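Long-range contacts in mannitol dehydrogenase (Pseudomonas fluorescens, PDB 1M2W), which probably catalyses the NAD-dependent oxidation of D-mannitol to D-fructose and the reverse reduction: residues Ala227-Ile232 with Val262-Glu267; Cys189-His194 with Glu293-Leu298; Asp47-Thr52 with Trp277-Val282. All coordinates share one frame; numbering follows the deposited sequence.

Contact 1. Residues Ala227-Ile232 with Val262-Glu267; sequences AMVDRI and VQWVLE. With MTL (D-mannitol), chain D; NAD (nicotinamide-adenine-dinucleotide), chain C.
Met-228 pairs with Val-265, and Asp-230 with Gln-263, as the two hydrogen-bonded pairs joining antiparallel strands 227-230 and 263-267. Met-228 N donates to Val-265 O over 2.8 Å, almost straight, whereas the bond from Asp-230 N to Gln-263 O bends to 142° at the hydrogen. Asp-230 illustrates how a strand residue can serve both its sheet and a ligand. Its CB packs 4.1 Å from Gln-263 CB, and a chi1 of -172° carries CG away from its own backbone N to 3.6 Å from mannitol O1. At the tip, OD1 accepts a bond of 2.6 Å from O1 and meets Arg-361 in a salt bridge, while OD2 accepts a hydrogen bond from a water that also donates to Gln-263 OE1. Arg-231 N donates to the same mannitol hydroxyl. The bent chain of selenomethionine Met-228 brings CE 3.6 Å from OE1 of Gln-263, whose NE2 is bonded to Gln-283. On the other face, Ala-227 CB lies in plane at the edge of the Trp-264 indole. Val-262 CB sits over one face of the Arg-231 guanidinium, toward its rim; the guanidinium nitrogens bind Ala-40 O and Glu-87. This is an antiparallel strand pair whose edge strand, 227-230, ends in the substrate site.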
loop_
_atom_site.group_PDB
_atom_site.type_symbol
_atom_site.label_atom_id
_atom_site.label_comp_id
_atom_site.label_asym_id
_atom_site.label_seq_id
_atom_site.Cartn_x
_atom_site.Cartn_y
_atom_site.Cartn_z
ATOM N N ALA A 227 5.775 9.932 -4.719
ATOM C CA ALA A 227 6.816 9.086 -4.157
ATOM C C ALA A 227 6.653 7.650 -4.618
ATOM O O ALA A 227 5.581 7.271 -5.119
ATOM C CB ALA A 227 6.724 9.119 -2.620
HETATM N N MSE A 228 7.740 6.872 -4.469
HETATM C CA MSE A 228 7.706 5.414 -4.683
HETATM C C MSE A 228 8.102 4.917 -3.293
HETATM O O MSE A 228 9.081 5.439 -2.671
HETATM C CB MSE A 228 8.751 4.942 -5.717
HETATM C CG MSE A 228 8.732 3.451 -5.980
HETATM SE SE MSE A 228 9.880 2.483 -4.766
HETATM C CE MSE A 228 11.508 2.566 -5.921
ATOM N N VAL A 229 7.352 3.951 -2.764
ATOM C CA VAL A 229 7.601 3.434 -1.429
ATOM C C VAL A 229 7.684 1.912 -1.513
ATOM O O VAL A 229 6.931 1.316 -2.252
ATOM C CB VAL A 229 6.441 3.831 -0.479
ATOM C CG1 VAL A 229 6.446 5.378 -0.320
ATOM C CG2 VAL A 229 5.093 3.365 -1.060
ATOM N N ASP A 230 8.582 1.292 -0.749
ATOM C CA ASP A 230 8.733 -0.164 -0.867
ATOM C C ASP A 230 9.243 -0.847 0.411
ATOM O O ASP A 230 10.303 -0.482 0.926
ATOM C CB ASP A 230 9.753 -0.463 -2.009
ATOM C CG ASP A 230 9.860 -1.965 -2.386
ATOM O OD1 ASP A 230 9.080 -2.792 -1.865
ATOM O OD2 ASP A 230 10.736 -2.312 -3.218
ATOM N N ARG A 231 8.446 -1.787 0.939
ATOM C CA ARG A 231 8.876 -2.647 2.030
ATOM C C ARG A 231 7.775 -3.695 2.232
ATOM O O ARG A 231 6.635 -3.337 2.542
ATOM C CB ARG A 231 9.092 -1.911 3.352
ATOM C CG ARG A 231 9.818 -2.850 4.359
ATOM C CD ARG A 231 10.369 -2.146 5.570
ATOM N NE ARG A 231 11.607 -2.805 6.018
ATOM C CZ ARG A 231 12.415 -2.331 6.959
ATOM N NH1 ARG A 231 12.133 -1.204 7.594
ATOM N NH2 ARG A 231 13.560 -2.966 7.237
ATOM N N ILE A 232 8.099 -4.981 2.017
ATOM C CA ILE A 232 7.095 -6.023 2.194
ATOM C C ILE A 232 6.811 -6.169 3.688
ATOM O O ILE A 232 7.717 -6.371 4.504
ATOM C CB ILE A 232 7.572 -7.322 1.566
ATOM C CG1 ILE A 232 7.680 -7.118 0.032
ATOM C CG2 ILE A 232 6.615 -8.481 1.915
ATOM C CD1 ILE A 232 8.434 -8.273 -0.661
ATOM N N VAL A 262 14.345 -2.068 2.248
ATOM C CA VAL A 262 13.406 -0.960 2.392
ATOM C C VAL A 262 13.862 0.136 1.421
ATOM O O VAL A 262 15.075 0.288 1.176
ATOM C CB VAL A 262 13.332 -0.468 3.883
ATOM C CG1 VAL A 262 14.693 0.120 4.379
ATOM C CG2 VAL A 262 12.195 0.617 4.014
ATOM N N GLN A 263 12.920 0.850 0.817
ATOM C CA GLN A 263 13.297 1.920 -0.117
ATOM C C GLN A 263 12.252 3.026 -0.115
ATOM O O GLN A 263 11.070 2.747 0.085
ATOM C CB GLN A 263 13.427 1.348 -1.537
ATOM C CG GLN A 263 13.961 2.410 -2.532
ATOM C CD GLN A 263 14.508 1.827 -3.833
ATOM O OE1 GLN A 263 14.156 0.713 -4.233
ATOM N NE2 GLN A 263 15.394 2.611 -4.513
ATOM N N TRP A 264 12.690 4.267 -0.311
ATOM C CA TRP A 264 11.740 5.380 -0.358
ATOM C C TRP A 264 12.363 6.429 -1.304
ATOM O O TRP A 264 13.480 6.904 -1.047
ATOM C CB TRP A 264 11.574 5.966 1.044
ATOM C CG TRP A 264 10.438 7.001 1.177
ATOM C CD1 TRP A 264 9.565 7.415 0.202
ATOM C CD2 TRP A 264 10.077 7.681 2.375
ATOM N NE1 TRP A 264 8.650 8.340 0.751
ATOM C CE2 TRP A 264 8.961 8.503 2.086
ATOM C CE3 TRP A 264 10.597 7.671 3.683
ATOM C CZ2 TRP A 264 8.342 9.319 3.077
ATOM C CZ3 TRP A 264 10.007 8.473 4.664
ATOM C CH2 TRP A 264 8.872 9.293 4.350
ATOM N N VAL A 265 11.680 6.717 -2.404
ATOM C CA VAL A 265 12.150 7.735 -3.366
ATOM C C VAL A 265 11.052 8.791 -3.409
ATOM O O VAL A 265 9.877 8.476 -3.631
ATOM C CB VAL A 265 12.383 7.112 -4.730
ATOM C CG1 VAL A 265 12.996 8.148 -5.690
ATOM C CG2 VAL A 265 13.371 5.935 -4.569
ATOM N N LEU A 266 11.448 10.043 -3.204
ATOM C CA LEU A 266 10.466 11.130 -3.066
ATOM C C LEU A 266 10.846 12.421 -3.798
ATOM O O LEU A 266 12.040 12.733 -3.919
ATOM C CB LEU A 266 10.396 11.404 -1.540
ATOM C CG LEU A 266 9.591 12.331 -0.666
ATOM C CD1 LEU A 266 8.122 12.077 -0.811
ATOM C CD2 LEU A 266 9.996 12.068 0.774
ATOM N N GLU A 267 9.827 13.184 -4.216
ATOM C CA GLU A 267 10.037 14.501 -4.831
ATOM C C GLU A 267 10.117 15.433 -3.624
ATOM O O GLU A 267 9.352 15.302 -2.647
ATOM C CB GLU A 267 8.855 14.879 -5.760
ATOM C CG GLU A 267 8.682 13.790 -6.850
ATOM C CD GLU A 267 8.048 14.243 -8.175
ATOM O OE1 GLU A 267 7.134 15.099 -8.125
ATOM O OE2 GLU A 267 8.460 13.694 -9.264
HETATM O O1 MTL D . 6.577 -2.638 -1.158
HETATM C C1 MTL D . 5.880 -3.849 -1.513
HETATM C C2 MTL D . 4.387 -3.579 -1.332
HETATM O O2 MTL D . 3.939 -2.487 -2.183
HETATM C C3 MTL D . 3.574 -4.854 -1.584
HETATM O O3 MTL D . 3.841 -5.767 -0.479
HETATM C C4 MTL D . 2.061 -4.525 -1.632
HETATM O O4 MTL D . 1.566 -4.287 -0.310
HETATM C C5 MTL D . 1.294 -5.703 -2.236
HETATM O O5 MTL D . 1.662 -5.876 -3.604
HETATM C C6 MTL D . -0.263 -5.484 -2.133
HETATM O O6 MTL D . -0.898 -6.484 -2.927
HETATM P PA NAD C . -2.927 -2.528 7.255
HETATM O O1A NAD C . -4.086 -3.321 6.935
HETATM O O2A NAD C . -1.893 -2.886 8.337
HETATM O O5B NAD C . -3.414 -1.018 7.572
HETATM C C5B NAD C . -4.203 -0.314 6.576
HETATM C C4B NAD C . -4.441 1.043 7.302
HETATM O O4B NAD C . -5.247 1.884 6.359
HETATM C C3B NAD C . -5.368 0.968 8.535
HETATM O O3B NAD C . -4.950 2.061 9.333
HETATM C C2B NAD C . -6.758 1.138 7.941
HETATM O O2B NAD C . -7.818 1.424 8.867
HETATM C C1B NAD C . -6.479 2.292 6.979
HETATM N N9A NAD C . -7.500 2.452 5.975
HETATM C C8A NAD C . -8.124 1.549 5.132
HETATM N N7A NAD C . -9.007 2.103 4.312
HETATM C C5A NAD C . -8.941 3.459 4.660
HETATM C C6A NAD C . -9.638 4.547 4.129
HETATM N N6A NAD C . -10.530 4.497 3.136
HETATM N N1A NAD C . -9.376 5.825 4.692
HETATM C C2A NAD C . -8.448 5.988 5.739
HETATM N N3A NAD C . -7.722 4.926 6.284
HETATM C C4A NAD C . -8.018 3.673 5.697
HETATM O O3 NAD C . -2.103 -2.338 5.904
HETATM P PN NAD C . -0.630 -1.854 5.522
HETATM O O1N NAD C . 0.329 -2.992 5.463
HETATM O O2N NAD C . -0.315 -0.758 6.453
HETATM O O5D NAD C . -0.875 -1.314 4.010
HETATM C C5D NAD C . -1.491 0.014 3.902
HETATM C C4D NAD C . -1.164 0.664 2.578
HETATM O O4D NAD C . 0.182 1.189 2.448
HETATM C C3D NAD C . -1.405 -0.176 1.273
HETATM O O3D NAD C . -2.767 -0.242 0.923
HETATM C C2D NAD C . -0.467 0.464 0.231
HETATM O O2D NAD C . -0.997 1.545 -0.591
HETATM C C1D NAD C . 0.711 0.885 1.092
HETATM N N1N NAD C . 1.765 -0.162 1.173
HETATM C C2N NAD C . 1.726 -1.413 1.889
HETATM C C3N NAD C . 2.865 -2.244 1.749
HETATM C C7N NAD C . 2.900 -3.617 2.423
HETATM O O7N NAD C . 3.904 -4.449 2.146
HETATM N N7N NAD C . 1.875 -3.912 3.179
HETATM C C4N NAD C . 3.978 -1.830 0.928
HETATM C C5N NAD C . 3.945 -0.578 0.266
HETATM C C6N NAD C . 2.859 0.252 0.375
HETATM O O HOH W 1 12.004 -0.859 -5.122
#

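Contact 2. Residues Cys189-His194 with Glu293-Leu298; sequences CDNLPH and EMKIGL. With NAD (nicotinamide-adenine-dinucleotide), chain C; MTL (D-mannitol), chain D.
Asn-191 and Lys-295 meet in the active site, where the Rossmann domain brings NAD beside a mannitol held largely by the C-terminal domain. Their side chains cross at about a right angle, and Asn-191 OD1 comes within 2.7 Å of Lys-295 NZ. That nitrogen donates to mannitol O2 at 2.8 Å and is also bonded to Asn-300 OD1 and probably to Val-229 O. The lysine bends at chi2 (-97°), which turns its otherwise extended end toward the ligand. Asn-191 ND2, weakly bonded to Glu-133, lies against the nicotinamide at C6N. With an alanine here, Lys-295 NZ would probably lose its close polar neighbour and be freer to move beside O2, and the weak bond to Glu-133 would go too. The inverse gamma turn centred on Asn-191 also offers its backbone to the cofactor: Asn-191 N donates to NAD O2D, and that hydroxyl donates in turn to Asp-190 OD1 over 2.8 Å. Further along, Ile-296 extends CD1 against the backbone joining Leu-192 and Pro-193, reaching 3.6 Å from Leu-192 C and 4.0 Å from Pro-193 CD. The loop between strand 185-188 and helix 195-208 thus rests on helix 289-313, with Lys-384 and Phe-385 of helix 378-385 touching the same junction.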
loop_
_atom_site.group_PDB
_atom_site.type_symbol
_atom_site.label_atom_id
_atom_site.label_comp_id
_atom_site.label_asym_id
_atom_site.label_seq_id
_atom_site.Cartn_x
_atom_site.Cartn_y
_atom_site.Cartn_z
ATOM N N CYS A 189 1.629 7.918 0.907
ATOM C CA CYS A 189 2.588 6.817 0.970
ATOM C C CYS A 189 1.901 5.517 0.497
ATOM O O CYS A 189 2.282 4.410 0.884
ATOM C CB CYS A 189 3.119 6.639 2.385
ATOM S SG CYS A 189 4.156 8.052 2.927
ATOM N N ASP A 190 0.866 5.680 -0.324
ATOM C CA ASP A 190 0.201 4.520 -0.927
ATOM C C ASP A 190 0.813 4.219 -2.272
ATOM O O ASP A 190 1.427 5.099 -2.900
ATOM C CB ASP A 190 -1.301 4.775 -1.094
ATOM C CG ASP A 190 -2.018 4.741 0.241
ATOM O OD1 ASP A 190 -2.004 3.656 0.882
ATOM O OD2 ASP A 190 -2.580 5.783 0.652
ATOM N N ASN A 191 0.623 2.986 -2.735
ATOM C CA ASN A 191 1.144 2.563 -4.044
ATOM C C ASN A 191 0.303 2.911 -5.227
ATOM O O ASN A 191 -0.474 2.070 -5.683
ATOM C CB ASN A 191 1.272 1.052 -4.113
ATOM C CG ASN A 191 2.210 0.548 -3.149
ATOM O OD1 ASN A 191 3.370 0.920 -3.195
ATOM N ND2 ASN A 191 1.744 -0.327 -2.246
ATOM N N LEU A 192 0.425 4.113 -5.751
ATOM C CA LEU A 192 -0.329 4.462 -6.948
ATOM C C LEU A 192 0.649 5.217 -7.808
ATOM O O LEU A 192 1.510 5.899 -7.283
ATOM C CB LEU A 192 -1.440 5.506 -6.712
ATOM C CG LEU A 192 -2.606 5.294 -5.797
ATOM C CD1 LEU A 192 -2.079 5.372 -4.371
ATOM C CD2 LEU A 192 -3.684 6.374 -6.098
ATOM N N PRO A 193 0.528 5.091 -9.127
ATOM C CA PRO A 193 1.412 5.839 -10.028
ATOM C C PRO A 193 1.027 7.311 -9.746
ATOM O O PRO A 193 -0.191 7.617 -9.623
ATOM C CB PRO A 193 0.930 5.423 -11.420
ATOM C CG PRO A 193 0.391 3.957 -11.189
ATOM C CD PRO A 193 -0.285 4.072 -9.826
ATOM N N HIS A 194 2.010 8.212 -9.667
ATOM C CA HIS A 194 1.789 9.635 -9.392
ATOM C C HIS A 194 0.857 9.812 -8.196
ATOM O O HIS A 194 -0.147 10.540 -8.265
ATOM C CB HIS A 194 1.190 10.290 -10.624
ATOM C CG HIS A 194 1.959 9.988 -11.871
ATOM N ND1 HIS A 194 3.191 10.553 -12.138
ATOM C CD2 HIS A 194 1.707 9.126 -12.887
ATOM C CE1 HIS A 194 3.664 10.054 -13.267
ATOM N NE2 HIS A 194 2.785 9.185 -13.741
ATOM N N GLU A 293 7.093 3.563 -11.916
ATOM C CA GLU A 293 6.667 2.631 -12.960
ATOM C C GLU A 293 7.422 1.323 -12.830
ATOM O O GLU A 293 6.854 0.257 -13.089
ATOM C CB GLU A 293 6.903 3.221 -14.349
ATOM C CG GLU A 293 6.097 4.491 -14.522
ATOM C CD GLU A 293 5.929 4.897 -15.961
ATOM O OE1 GLU A 293 6.775 4.543 -16.837
ATOM O OE2 GLU A 293 4.932 5.609 -16.214
HETATM N N MSE A 294 8.687 1.425 -12.420
HETATM C CA MSE A 294 9.537 0.236 -12.243
HETATM C C MSE A 294 9.007 -0.631 -11.097
HETATM O O MSE A 294 8.721 -1.835 -11.252
HETATM C CB MSE A 294 10.967 0.670 -11.886
HETATM C CG MSE A 294 11.915 -0.526 -11.579
HETATM SE SE MSE A 294 13.517 0.044 -10.707
HETATM C CE MSE A 294 12.734 0.665 -8.998
ATOM N N LYS A 295 8.897 -0.028 -9.921
ATOM C CA LYS A 295 8.471 -0.799 -8.754
ATOM C C LYS A 295 7.021 -1.267 -8.797
ATOM O O LYS A 295 6.704 -2.430 -8.494
ATOM C CB LYS A 295 8.801 -0.012 -7.462
ATOM C CG LYS A 295 8.570 -0.803 -6.146
ATOM C CD LYS A 295 7.172 -0.409 -5.591
ATOM C CE LYS A 295 6.739 -1.328 -4.420
ATOM N NZ LYS A 295 5.423 -0.749 -3.824
ATOM N N ILE A 296 6.103 -0.399 -9.178
ATOM C CA ILE A 296 4.739 -0.869 -9.234
ATOM C C ILE A 296 4.497 -1.866 -10.360
ATOM O O ILE A 296 3.823 -2.879 -10.161
ATOM C CB ILE A 296 3.735 0.329 -9.351
ATOM C CG1 ILE A 296 3.837 1.179 -8.064
ATOM C CG2 ILE A 296 2.303 -0.235 -9.641
ATOM C CD1 ILE A 296 2.930 2.447 -8.032
ATOM N N GLY A 297 5.068 -1.605 -11.541
ATOM C CA GLY A 297 4.855 -2.508 -12.650
ATOM C C GLY A 297 5.501 -3.881 -12.436
ATOM O O GLY A 297 4.896 -4.894 -12.765
ATOM N N LEU A 298 6.713 -3.903 -11.894
ATOM C CA LEU A 298 7.395 -5.192 -11.692
ATOM C C LEU A 298 7.079 -5.849 -10.370
ATOM O O LEU A 298 6.781 -7.045 -10.349
ATOM C CB LEU A 298 8.912 -5.021 -11.779
ATOM C CG LEU A 298 9.435 -4.595 -13.160
ATOM C CD1 LEU A 298 10.884 -4.129 -12.965
ATOM C CD2 LEU A 298 9.368 -5.739 -14.204
HETATM P PA NAD C . -2.927 -2.528 7.255
HETATM O O1A NAD C . -4.086 -3.321 6.935
HETATM O O2A NAD C . -1.893 -2.886 8.337
HETATM O O5B NAD C . -3.414 -1.018 7.572
HETATM C C5B NAD C . -4.203 -0.314 6.576
HETATM C C4B NAD C . -4.441 1.043 7.302
HETATM O O4B NAD C . -5.247 1.884 6.359
HETATM C C3B NAD C . -5.368 0.968 8.535
HETATM O O3B NAD C . -4.950 2.061 9.333
HETATM C C2B NAD C . -6.758 1.138 7.941
HETATM O O2B NAD C . -7.818 1.424 8.867
HETATM C C1B NAD C . -6.479 2.292 6.979
HETATM N N9A NAD C . -7.500 2.452 5.975
HETATM C C8A NAD C . -8.124 1.549 5.132
HETATM N N7A NAD C . -9.007 2.103 4.312
HETATM C C5A NAD C . -8.941 3.459 4.660
HETATM C C6A NAD C . -9.638 4.547 4.129
HETATM N N6A NAD C . -10.530 4.497 3.136
HETATM N N1A NAD C . -9.376 5.825 4.692
HETATM C C2A NAD C . -8.448 5.988 5.739
HETATM N N3A NAD C . -7.722 4.926 6.284
HETATM C C4A NAD C . -8.018 3.673 5.697
HETATM O O3 NAD C . -2.103 -2.338 5.904
HETATM P PN NAD C . -0.630 -1.854 5.522
HETATM O O1N NAD C . 0.329 -2.992 5.463
HETATM O O2N NAD C . -0.315 -0.758 6.453
HETATM O O5D NAD C . -0.875 -1.314 4.010
HETATM C C5D NAD C . -1.491 0.014 3.902
HETATM C C4D NAD C . -1.164 0.664 2.578
HETATM O O4D NAD C . 0.182 1.189 2.448
HETATM C C3D NAD C . -1.405 -0.176 1.273
HETATM O O3D NAD C . -2.767 -0.242 0.923
HETATM C C2D NAD C . -0.467 0.464 0.231
HETATM O O2D NAD C . -0.997 1.545 -0.591
HETATM C C1D NAD C . 0.711 0.885 1.092
HETATM N N1N NAD C . 1.765 -0.162 1.173
HETATM C C2N NAD C . 1.726 -1.413 1.889
HETATM C C3N NAD C . 2.865 -2.244 1.749
HETATM C C7N NAD C . 2.900 -3.617 2.423
HETATM O O7N NAD C . 3.904 -4.449 2.146
HETATM N N7N NAD C . 1.875 -3.912 3.179
HETATM C C4N NAD C . 3.978 -1.830 0.928
HETATM C C5N NAD C . 3.945 -0.578 0.266
HETATM C C6N NAD C . 2.859 0.252 0.375
HETATM O O1 MTL D . 6.577 -2.638 -1.158
HETATM C C1 MTL D . 5.880 -3.849 -1.513
HETATM C C2 MTL D . 4.387 -3.579 -1.332
HETATM O O2 MTL D . 3.939 -2.487 -2.183
HETATM C C3 MTL D . 3.574 -4.854 -1.584
HETATM O O3 MTL D . 3.841 -5.767 -0.479
HETATM C C4 MTL D . 2.061 -4.525 -1.632
HETATM O O4 MTL D . 1.566 -4.287 -0.310
HETATM C C5 MTL D . 1.294 -5.703 -2.236
HETATM O O5 MTL D . 1.662 -5.876 -3.604
HETATM C C6 MTL D . -0.263 -5.484 -2.133
HETATM O O6 MTL D . -0.898 -6.484 -2.927
#

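Contact 3. Residues Asp47-Thr52 with Trp277-Val282; sequences DALMNT and WEKVGV
Trp-277 supplies the flat group of this contact, and Leu-49 approaches its indole obliquely, CD2 standing 4.5 Å from CD1 of the ring. The indole NE1 is bonded to Thr-46 OG1, on the helix residue just before Asp-47, and the ring meets that of Trp-264 with the two planes at about 50°. The rest is a small apolar patch, an example of a short turn seated on a helix end. Leu-49 carries its CG opposite the backbone N (chi1 -180°), which spreads its methyls over the turn: CD2 nears Trp-277 N at 4.1 Å, while CD1 lies 4.0 Å from Lys-279 CB, the root of a chain that then bends away. Both methyls of Val-280 touch the helix. Its CG1 meets Ala-48 CB at 3.9 Å and Thr-52 CG2 more distantly, and CG2 touches Leu-49 CB at 4.1 Å. Within the helix end, Leu-49 O accepts twice, from Thr-52 N and, in the carbonyl plane and on a lone pair, from Thr-52 OG1 at 2.6 Å, which probably helps to keep the threonine methyl near the valine. The C-terminal part of helix 42-51 is joined to the loop between strands 263-267 and 283-285, with strand 96-107 touching the helix at Asp-47.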
loop_
_atom_site.group_PDB
_atom_site.type_symbol
_atom_site.label_atom_id
_atom_site.label_comp_id
_atom_site.label_asym_id
_atom_site.label_seq_id
_atom_site.Cartn_x
_atom_site.Cartn_y
_atom_site.Cartn_z
ATOM N N ASP A 47 12.309 7.221 12.944
ATOM C CA ASP A 47 13.014 6.717 14.135
ATOM C C ASP A 47 14.559 6.691 13.868
ATOM O O ASP A 47 15.371 7.100 14.740
ATOM C CB ASP A 47 12.508 5.293 14.462
ATOM C CG ASP A 47 13.284 4.639 15.639
ATOM O OD1 ASP A 47 12.943 4.891 16.817
ATOM O OD2 ASP A 47 14.234 3.864 15.355
ATOM N N ALA A 48 14.954 6.221 12.686
ATOM C CA ALA A 48 16.381 6.141 12.314
ATOM C C ALA A 48 16.991 7.542 12.347
ATOM O O ALA A 48 18.121 7.741 12.810
ATOM C CB ALA A 48 16.522 5.592 10.907
ATOM N N LEU A 49 16.263 8.515 11.826
ATOM C CA LEU A 49 16.783 9.895 11.818
ATOM C C LEU A 49 16.975 10.391 13.250
ATOM O O LEU A 49 18.022 10.966 13.603
ATOM C CB LEU A 49 15.807 10.813 11.078
ATOM C CG LEU A 49 16.256 12.274 11.005
ATOM C CD1 LEU A 49 17.565 12.353 10.251
ATOM C CD2 LEU A 49 15.182 13.121 10.283
HETATM N N MSE A 50 15.958 10.174 14.088
HETATM C CA MSE A 50 16.045 10.610 15.465
HETATM C C MSE A 50 17.232 9.956 16.182
HETATM O O MSE A 50 17.838 10.584 17.084
HETATM C CB MSE A 50 14.763 10.264 16.179
HETATM C CG MSE A 50 13.648 11.132 15.697
HETATM SE SE MSE A 50 11.989 10.537 16.606
HETATM C CE MSE A 50 10.963 12.001 15.976
ATOM N N ASN A 51 17.543 8.717 15.825
ATOM C CA ASN A 51 18.696 8.058 16.454
ATOM C C ASN A 51 20.004 8.758 16.126
ATOM O O ASN A 51 21.005 8.529 16.821
ATOM C CB ASN A 51 18.807 6.589 16.068
ATOM C CG ASN A 51 17.801 5.728 16.822
ATOM O OD1 ASN A 51 17.354 6.100 17.894
ATOM N ND2 ASN A 51 17.454 4.583 16.273
ATOM N N THR A 52 20.030 9.578 15.078
ATOM C CA THR A 52 21.273 10.297 14.768
ATOM C C THR A 52 21.304 11.617 15.540
ATOM O O THR A 52 22.267 12.403 15.421
ATOM C CB THR A 52 21.438 10.644 13.285
ATOM O OG1 THR A 52 20.444 11.595 12.902
ATOM C CG2 THR A 52 21.312 9.421 12.425
ATOM N N TRP A 277 15.265 13.274 6.160
ATOM C CA TRP A 277 15.303 11.838 5.923
ATOM C C TRP A 277 16.440 11.395 5.024
ATOM O O TRP A 277 16.802 10.210 5.026
ATOM C CB TRP A 277 13.986 11.373 5.269
ATOM C CG TRP A 277 12.807 11.354 6.216
ATOM C CD1 TRP A 277 12.718 10.696 7.420
ATOM C CD2 TRP A 277 11.497 11.911 5.960
ATOM N NE1 TRP A 277 11.411 10.812 7.922
ATOM C CE2 TRP A 277 10.662 11.546 7.039
ATOM C CE3 TRP A 277 10.959 12.681 4.909
ATOM C CZ2 TRP A 277 9.308 11.925 7.102
ATOM C CZ3 TRP A 277 9.633 13.059 4.966
ATOM C CH2 TRP A 277 8.817 12.675 6.061
ATOM N N GLU A 278 16.969 12.307 4.208
ATOM C CA GLU A 278 18.068 11.926 3.322
ATOM C C GLU A 278 19.283 11.462 4.155
ATOM O O GLU A 278 20.153 10.736 3.644
ATOM C CB GLU A 278 18.443 13.108 2.371
ATOM C CG GLU A 278 19.000 14.331 3.082
ATOM C CD GLU A 278 17.922 15.336 3.493
ATOM O OE1 GLU A 278 16.822 14.917 3.869
ATOM O OE2 GLU A 278 18.185 16.553 3.466
ATOM N N LYS A 279 19.344 11.828 5.434
ATOM C CA LYS A 279 20.493 11.412 6.250
ATOM C C LYS A 279 20.390 9.955 6.587
ATOM O O LYS A 279 21.383 9.350 7.027
ATOM C CB LYS A 279 20.568 12.203 7.558
ATOM C CG LYS A 279 20.688 13.683 7.331
ATOM C CD LYS A 279 21.928 13.999 6.487
ATOM C CE LYS A 279 23.208 13.729 7.284
ATOM N NZ LYS A 279 24.474 14.088 6.533
ATOM N N VAL A 280 19.196 9.376 6.397
ATOM C CA VAL A 280 19.040 7.966 6.697
ATOM C C VAL A 280 18.590 7.111 5.536
ATOM O O VAL A 280 17.896 6.110 5.713
ATOM C CB VAL A 280 18.139 7.697 7.951
ATOM C CG1 VAL A 280 18.898 8.126 9.224
ATOM C CG2 VAL A 280 16.763 8.429 7.827
ATOM N N GLY A 281 18.974 7.513 4.331
ATOM C CA GLY A 281 18.701 6.652 3.183
ATOM C C GLY A 281 17.517 6.896 2.283
ATOM O O GLY A 281 17.310 6.161 1.313
ATOM N N VAL A 282 16.715 7.902 2.627
ATOM C CA VAL A 282 15.597 8.245 1.796
ATOM C C VAL A 282 16.200 9.026 0.618
ATOM O O VAL A 282 17.082 9.889 0.809
ATOM C CB VAL A 282 14.619 9.115 2.578
ATOM C CG1 VAL A 282 13.515 9.612 1.639
ATOM C CG2 VAL A 282 14.058 8.278 3.721
#

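How the contacts relate
Contacts 1 and 2 build one site. Their centres lie 9 Å apart, both touch NAD and mannitol, and the probable hydrogen bond between Val-229 O and Lys-295 NZ joins them directly, edge strand to helix 289-313. Val-229 CG2 also packs 3.7 Å from Asn-191 OD1 and lies 4.1 Å from NAD C6N. Contact 3 lies farther out, its centre 14 Å from that of contact 1, yet it is continuous with the strand pair: Trp-264 CE3 reaches Val-282 CG2 at 3.5 Å, and the meeting of the two indoles completes the join. Contacts 2 and 3 do not touch, their nearest atoms being about 7 Å apart.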